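Local structure of DUF1425 domain-containing protein (Shewanella loihica, 3O0L) at residues Thr12-Val17 with His23-Val28; Phe60-Ile65 with Val70-Val75. The protein is of unknown function but belongs to the all-beta DUF1425 family and carries a lipoprotein-type signal, consistent with a place at the cell envelope. One frame throughout, in Å; residues are numbered along the deposited sequence.

Interaction 1 (Thr12-Val17 with His23-Val28); sequences TGEVRV and HSDVDV
Val15 and Val26 form a hydrogen-bonded pair in the antiparallel ladder that joins residues 14-17 to 23-28, strands whose axes run 4.6 Å apart at 175°. Val15 N reaches Val26 O at 2.8 Å, and Val26 N returns to Val15 O. Val17 and Ser24 repeat the two-way pairing, and a longer bond of 3.2 Å from Val28 N to Gly13 O extends it past the start of the first strand. Gly13 has a positive phi, and a CB there would clash with Val28 O, so both backbone angles and packing call for glycine.

The face carrying Val15, Val17, Ser24 and Val26 is the tightly packed one, all four residues being buried. Ser24 OG lies 3.5 Å from Val17 CB, because chi1 of 58° sets it between the backbone N and the carbonyl carbon; a water donates to this hydroxyl and to Val15 O, and Ser24 OG is also hydrogen-bonded to Glu108 OE1.

The opposite face is polar and more open to solvent: Glu14, Arg16 and Asp27 are partly exposed, and Asp25 is its buried member. Glu14 OE2 stands only 2.6 Å from Asp25 OD1, the carboxylate planes 35° apart, a closeness suggesting that one acid is probably protonated. The Arg16 guanidinium, salt-bridged to Asp18, leaves NH1 4.0 Å from Asp25 OD2, a proximity of charge without a directed N-H. Replacing Asp25 with an alanine would probably leave Glu14 OE2 without its close oxygen partner and Arg16 without this nearby negative charge.

Within the sheet, strand 5-10 flanks 14-19 and strand 40-48 flanks 22-34, while Ile9 of the second subunit packs on Val15, Val26 and Val28, and strand 101-109 touches Val26 and Val28.

Interaction 2 (Phe60-Ile65 with Val70-Val75); sequences FTWYDI and VEDEGV
Trp62 meets Val70 and Asp72 as the chain returns alongside the end of strand 54-63. A single direct backbone bond joins the two segments: Val70 N donates to Trp62 O at 2.8 Å.

Followed outward, the Trp62 side chain begins at CB, which lies 4.0 Å from Val70 CB in an apolar contact. With chi1 at -67°, CG stands anti to the carbonyl carbon, and chi2 of 91° turns the indole so that its CD1-NE1 edge faces Asp72. CD1 comes 3.5 Å from Asp72 OD2, which lies at the ring edge and in its plane, although the carboxylate itself is turned 88° to the indole. NE1, next along that edge, does not bond the acid directly; it donates to a water at 3.0 Å, and the same water donates to Asp72 OD2. Beyond these atoms the side chain is covered from outside the two segments, by Leu40, Ala42 and Pro95.

A second water donates to Phe60 O, its oxygen 2.7 Å from that atom, and also to Asp72 OD2, so one carboxylate oxygen receives two water hydrogens and couples the strand backbone to the indole. A third accepts from Trp62 N and donates to Val70 O, completing a water-mediated link beside the direct bond. Val70 CG2 lies over the following peptide, 3.7 Å from Asp64 N. From Asp72 to Val75 the chain makes a type II beta turn, with Gly74 at the positive phi that favours glycine.

The contact fastens the connection between strands 54-63 and 78-82 to the end of the first of them: strand 40-48 supplies Leu40 and Ala42, Pro95 touches Asp72 as well as Trp62, and strand 101-109 pairs with 54-63 through Thr61 and Tyr63.

Interaction 1 closes before interaction 2 opens along the chain, and the two occupy opposite sides of its centre, about 25 Å apart between centres and about 8 Å between nearest atoms, without touching. Interaction 1 is part of the hairpin 14-19/22-34 within the five-stranded antiparallel sheet; interaction 2 involves strand 54-63, the middle of the three-stranded sheet, and the loop leading to 78-82. Strand 101-109 provides a common neighbour: it touches Val26 and Val28 in the first and Phe60, Thr61 and Tyr63 in the second. Different sheets and this spacing make them separate parts of an all-beta fold, and of the two contacts it is interaction 1 that the second subunit touches.

Interaction 1 (Thr12-Val17 with His23-Val28)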
loop_
_atom_site.group_PDB
_atom_site.type_symbol
_atom_site.label_atom_id
_atom_site.label_comp_id
_atom_site.label_asym_id
_atom_site.label_seq_id
_atom_site.Cartn_x
_atom_site.Cartn_y
_atom_site.Cartn_z
ATOM N N THR A 12 -3.048 4.575 -2.758
ATOM C CA THR A 12 -4.355 4.188 -2.206
ATOM C C THR A 12 -4.404 2.802 -1.593
ATOM O O THR A 12 -5.450 2.403 -1.096
ATOM C CB THR A 12 -5.449 4.280 -3.285
ATOM O OG1 THR A 12 -5.160 3.342 -4.341
ATOM C CG2 THR A 12 -5.538 5.683 -3.873
ATOM N N GLY A 13 -3.313 2.037 -1.644
ATOM C CA GLY A 13 -3.276 0.697 -1.085
ATOM C C GLY A 13 -3.466 -0.473 -2.033
ATOM O O GLY A 13 -3.652 -1.617 -1.607
ATOM N N GLU A 14 -3.503 -0.191 -3.320
ATOM C CA GLU A 14 -3.653 -1.228 -4.276
ATOM C C GLU A 14 -2.298 -1.770 -4.685
ATOM O O GLU A 14 -1.374 -0.985 -4.987
ATOM C CB GLU A 14 -4.411 -0.710 -5.496
ATOM C CG GLU A 14 -4.819 -1.833 -6.451
ATOM C CD GLU A 14 -5.863 -1.450 -7.517
ATOM O OE1 GLU A 14 -6.525 -0.399 -7.422
ATOM O OE2 GLU A 14 -6.032 -2.255 -8.457
ATOM N N VAL A 15 -2.175 -3.097 -4.752
ATOM C CA VAL A 15 -0.919 -3.753 -5.118
ATOM C C VAL A 15 -1.227 -4.826 -6.125
ATOM O O VAL A 15 -2.087 -5.699 -5.885
ATOM C CB VAL A 15 -0.175 -4.397 -3.938
ATOM C CG1 VAL A 15 1.116 -5.066 -4.419
ATOM C CG2 VAL A 15 0.158 -3.333 -2.870
ATOM N N ARG A 16 -0.562 -4.742 -7.264
ATOM C CA ARG A 16 -0.674 -5.771 -8.257
ATOM C C ARG A 16 0.669 -6.383 -8.570
ATOM O O ARG A 16 1.695 -5.705 -8.575
ATOM C CB ARG A 16 -1.379 -5.285 -9.500
ATOM C CG ARG A 16 -0.703 -4.287 -10.285
ATOM C CD ARG A 16 -1.534 -3.966 -11.604
ATOM N NE ARG A 16 -1.458 -5.051 -12.568
ATOM C CZ ARG A 16 -2.360 -5.294 -13.529
ATOM N NH1 ARG A 16 -3.428 -4.516 -13.684
ATOM N NH2 ARG A 16 -2.191 -6.325 -14.344
ATOM N N VAL A 17 0.615 -7.680 -8.830
ATOM C CA VAL A 17 1.756 -8.521 -9.147
ATOM C C VAL A 17 1.455 -9.229 -10.457
ATOM O O VAL A 17 0.355 -9.817 -10.641
ATOM C CB VAL A 17 1.991 -9.571 -8.028
ATOM C CG1 VAL A 17 3.152 -10.527 -8.395
ATOM C CG2 VAL A 17 2.209 -8.881 -6.689
ATOM N N HIS A 23 -1.031 -13.648 -11.727
ATOM C CA HIS A 23 -1.524 -12.269 -11.720
ATOM C C HIS A 23 -2.403 -12.054 -10.473
ATOM O O HIS A 23 -3.369 -12.790 -10.257
ATOM C CB HIS A 23 -2.303 -11.998 -13.006
ATOM C CG HIS A 23 -1.508 -12.239 -14.253
ATOM N ND1 HIS A 23 -0.653 -11.297 -14.786
ATOM C CD2 HIS A 23 -1.429 -13.322 -15.067
ATOM C CE1 HIS A 23 -0.076 -11.793 -15.867
ATOM N NE2 HIS A 23 -0.535 -13.020 -16.063
ATOM N N SER A 24 -2.059 -11.107 -9.613
ATOM C CA SER A 24 -2.939 -10.747 -8.534
ATOM C C SER A 24 -3.085 -9.252 -8.471
ATOM O O SER A 24 -2.265 -8.532 -8.982
ATOM C CB SER A 24 -2.394 -11.241 -7.204
ATOM O OG SER A 24 -1.123 -10.711 -6.987
ATOM N N ASP A 25 -4.152 -8.796 -7.841
ATOM C CA ASP A 25 -4.452 -7.397 -7.743
ATOM C C ASP A 25 -5.331 -7.253 -6.536
ATOM O O ASP A 25 -6.486 -7.670 -6.566
ATOM C CB ASP A 25 -5.157 -6.949 -9.028
ATOM C CG ASP A 25 -5.283 -5.437 -9.159
ATOM O OD1 ASP A 25 -5.149 -4.716 -8.162
ATOM O OD2 ASP A 25 -5.534 -4.982 -10.299
ATOM N N VAL A 26 -4.773 -6.714 -5.467
ATOM C CA VAL A 26 -5.510 -6.599 -4.218
ATOM C C VAL A 26 -5.391 -5.214 -3.639
ATOM O O VAL A 26 -4.382 -4.518 -3.838
ATOM C CB VAL A 26 -5.018 -7.594 -3.190
ATOM C CG1 VAL A 26 -4.984 -8.996 -3.797
ATOM C CG2 VAL A 26 -3.664 -7.165 -2.646
ATOM N N ASP A 27 -6.454 -4.792 -2.965
ATOM C CA ASP A 27 -6.492 -3.545 -2.264
ATOM C C ASP A 27 -6.725 -3.783 -0.769
ATOM O O ASP A 27 -7.660 -4.478 -0.400
ATOM C CB ASP A 27 -7.590 -2.673 -2.822
ATOM C CG ASP A 27 -7.568 -1.290 -2.205
ATOM O OD1 ASP A 27 -6.557 -0.586 -2.379
ATOM O OD2 ASP A 27 -8.523 -0.923 -1.499
ATOM N N VAL A 28 -5.849 -3.224 0.052
ATOM C CA VAL A 28 -5.861 -3.407 1.484
ATOM C C VAL A 28 -6.045 -2.048 2.152
ATOM O O VAL A 28 -5.331 -1.099 1.820
ATOM C CB VAL A 28 -4.524 -4.002 1.975
ATOM C CG1 VAL A 28 -4.537 -4.152 3.502
ATOM C CG2 VAL A 28 -4.254 -5.349 1.279
HETATM O O HOH W 1 -1.361 -8.507 -5.309
#

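Interaction 2 (Phe60-Ile65 with Val70-Val75)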
loop_
_atom_site.group_PDB
_atom_site.type_symbol
_atom_site.label_atom_id
_atom_site.label_comp_id
_atom_site.label_asym_id
_atom_site.label_seq_id
_atom_site.Cartn_x
_atom_site.Cartn_y
_atom_site.Cartn_z
ATOM N N PHE A 60 -4.068 -8.183 12.208
ATOM C CA PHE A 60 -3.902 -6.816 12.681
ATOM C C PHE A 60 -2.845 -6.776 13.756
ATOM O O PHE A 60 -2.677 -7.742 14.503
ATOM C CB PHE A 60 -5.187 -6.279 13.315
ATOM C CG PHE A 60 -6.329 -6.056 12.356
ATOM C CD1 PHE A 60 -6.473 -4.846 11.694
ATOM C CD2 PHE A 60 -7.285 -7.019 12.166
ATOM C CE1 PHE A 60 -7.504 -4.631 10.852
ATOM C CE2 PHE A 60 -8.342 -6.798 11.303
ATOM C CZ PHE A 60 -8.458 -5.604 10.650
ATOM N N THR A 61 -2.192 -5.628 13.873
ATOM C CA THR A 61 -1.324 -5.321 15.007
ATOM C C THR A 61 -1.807 -3.986 15.584
ATOM O O THR A 61 -2.446 -3.171 14.886
ATOM C CB THR A 61 0.145 -5.208 14.611
ATOM O OG1 THR A 61 0.255 -4.240 13.581
ATOM C CG2 THR A 61 0.671 -6.544 14.028
ATOM N N TRP A 62 -1.513 -3.772 16.853
ATOM C CA TRP A 62 -2.039 -2.647 17.578
ATOM C C TRP A 62 -0.897 -1.845 18.212
ATOM O O TRP A 62 0.095 -2.409 18.683
ATOM C CB TRP A 62 -2.931 -3.183 18.670
ATOM C CG TRP A 62 -4.143 -3.829 18.155
ATOM C CD1 TRP A 62 -4.311 -5.132 17.841
ATOM C CD2 TRP A 62 -5.377 -3.183 17.854
ATOM N NE1 TRP A 62 -5.588 -5.359 17.373
ATOM C CE2 TRP A 62 -6.271 -4.178 17.398
ATOM C CE3 TRP A 62 -5.838 -1.869 17.985
ATOM C CZ2 TRP A 62 -7.589 -3.884 17.026
ATOM C CZ3 TRP A 62 -7.145 -1.579 17.598
ATOM C CH2 TRP A 62 -7.994 -2.584 17.132
ATOM N N TYR A 63 -1.077 -0.527 18.261
ATOM C CA TYR A 63 -0.088 0.398 18.812
ATOM C C TYR A 63 -0.720 1.385 19.777
ATOM O O TYR A 63 -1.880 1.767 19.642
ATOM C CB TYR A 63 0.603 1.171 17.676
ATOM C CG TYR A 63 1.170 0.252 16.652
ATOM C CD1 TYR A 63 2.455 -0.278 16.788
ATOM C CD2 TYR A 63 0.404 -0.155 15.577
ATOM C CE1 TYR A 63 2.963 -1.163 15.847
ATOM C CE2 TYR A 63 0.904 -1.029 14.645
ATOM C CZ TYR A 63 2.170 -1.532 14.780
ATOM O OH TYR A 63 2.612 -2.412 13.835
ATOM N N ASP A 64 0.073 1.802 20.741
ATOM C CA ASP A 64 -0.356 2.760 21.754
ATOM C C ASP A 64 0.078 4.149 21.293
ATOM O O ASP A 64 0.588 4.293 20.178
ATOM C CB ASP A 64 0.233 2.403 23.134
ATOM C CG ASP A 64 1.750 2.629 23.244
ATOM O OD1 ASP A 64 2.384 3.200 22.326
ATOM O OD2 ASP A 64 2.305 2.212 24.285
ATOM N N ILE A 65 -0.141 5.148 22.140
ATOM C CA ILE A 65 0.140 6.552 21.773
ATOM C C ILE A 65 1.617 6.804 21.510
ATOM O O ILE A 65 1.934 7.647 20.695
ATOM C CB ILE A 65 -0.413 7.543 22.840
ATOM C CG1 ILE A 65 -0.505 8.979 22.290
ATOM C CG2 ILE A 65 0.421 7.485 24.104
ATOM C CD1 ILE A 65 -1.304 9.110 20.985
ATOM N N VAL A 70 1.195 -3.241 21.165
ATOM C CA VAL A 70 0.390 -3.649 22.300
ATOM C C VAL A 70 0.270 -5.175 22.268
ATOM O O VAL A 70 -0.049 -5.769 21.205
ATOM C CB VAL A 70 -1.004 -3.000 22.215
ATOM C CG1 VAL A 70 -1.867 -3.408 23.373
ATOM C CG2 VAL A 70 -0.905 -1.451 22.145
ATOM N N GLU A 71 0.517 -5.817 23.408
ATOM C CA GLU A 71 0.437 -7.262 23.483
ATOM C C GLU A 71 -0.929 -7.724 23.005
ATOM O O GLU A 71 -1.948 -7.245 23.510
ATOM C CB GLU A 71 0.649 -7.766 24.900
ATOM C CG GLU A 71 0.437 -9.270 25.052
ATOM C CD GLU A 71 1.309 -10.141 24.176
ATOM O OE1 GLU A 71 2.463 -9.746 23.894
ATOM O OE2 GLU A 71 0.834 -11.245 23.780
ATOM N N ASP A 72 -0.944 -8.683 22.079
ATOM C CA ASP A 72 -2.182 -9.156 21.459
ATOM C C ASP A 72 -2.244 -10.682 21.567
ATOM O O ASP A 72 -1.893 -11.401 20.624
ATOM C CB ASP A 72 -2.187 -8.681 19.994
ATOM C CG ASP A 72 -3.579 -8.706 19.314
ATOM O OD1 ASP A 72 -4.631 -8.869 19.981
ATOM O OD2 ASP A 72 -3.589 -8.546 18.057
ATOM N N GLU A 73 -2.631 -11.185 22.734
ATOM C CA GLU A 73 -2.532 -12.623 23.007
ATOM C C GLU A 73 -3.381 -13.460 22.085
ATOM O O GLU A 73 -4.553 -13.155 21.880
ATOM C CB GLU A 73 -3.007 -12.916 24.423
ATOM C CG GLU A 73 -2.134 -12.368 25.550
ATOM C CD GLU A 73 -0.849 -13.134 25.754
ATOM O OE1 GLU A 73 -0.666 -14.206 25.135
ATOM O OE2 GLU A 73 0.011 -12.607 26.485
ATOM N N GLY A 74 -2.828 -14.565 21.594
ATOM C CA GLY A 74 -3.629 -15.548 20.883
ATOM C C GLY A 74 -4.158 -15.017 19.544
ATOM O O GLY A 74 -5.295 -15.301 19.170
ATOM N N VAL A 75 -3.377 -14.168 18.890
ATOM C CA VAL A 75 -3.782 -13.626 17.567
ATOM C C VAL A 75 -2.665 -14.041 16.640
ATOM O O VAL A 75 -1.516 -13.725 16.862
ATOM C CB VAL A 75 -3.949 -12.126 17.549
ATOM C CG1 VAL A 75 -4.047 -11.581 16.097
ATOM C CG2 VAL A 75 -5.221 -11.717 18.396
HETATM O O HOH W 2 -1.459 -8.780 16.655
HETATM O O HOH W 3 -5.905 -8.254 16.701
HETATM O O HOH W 4 -0.516 -5.818 18.492
#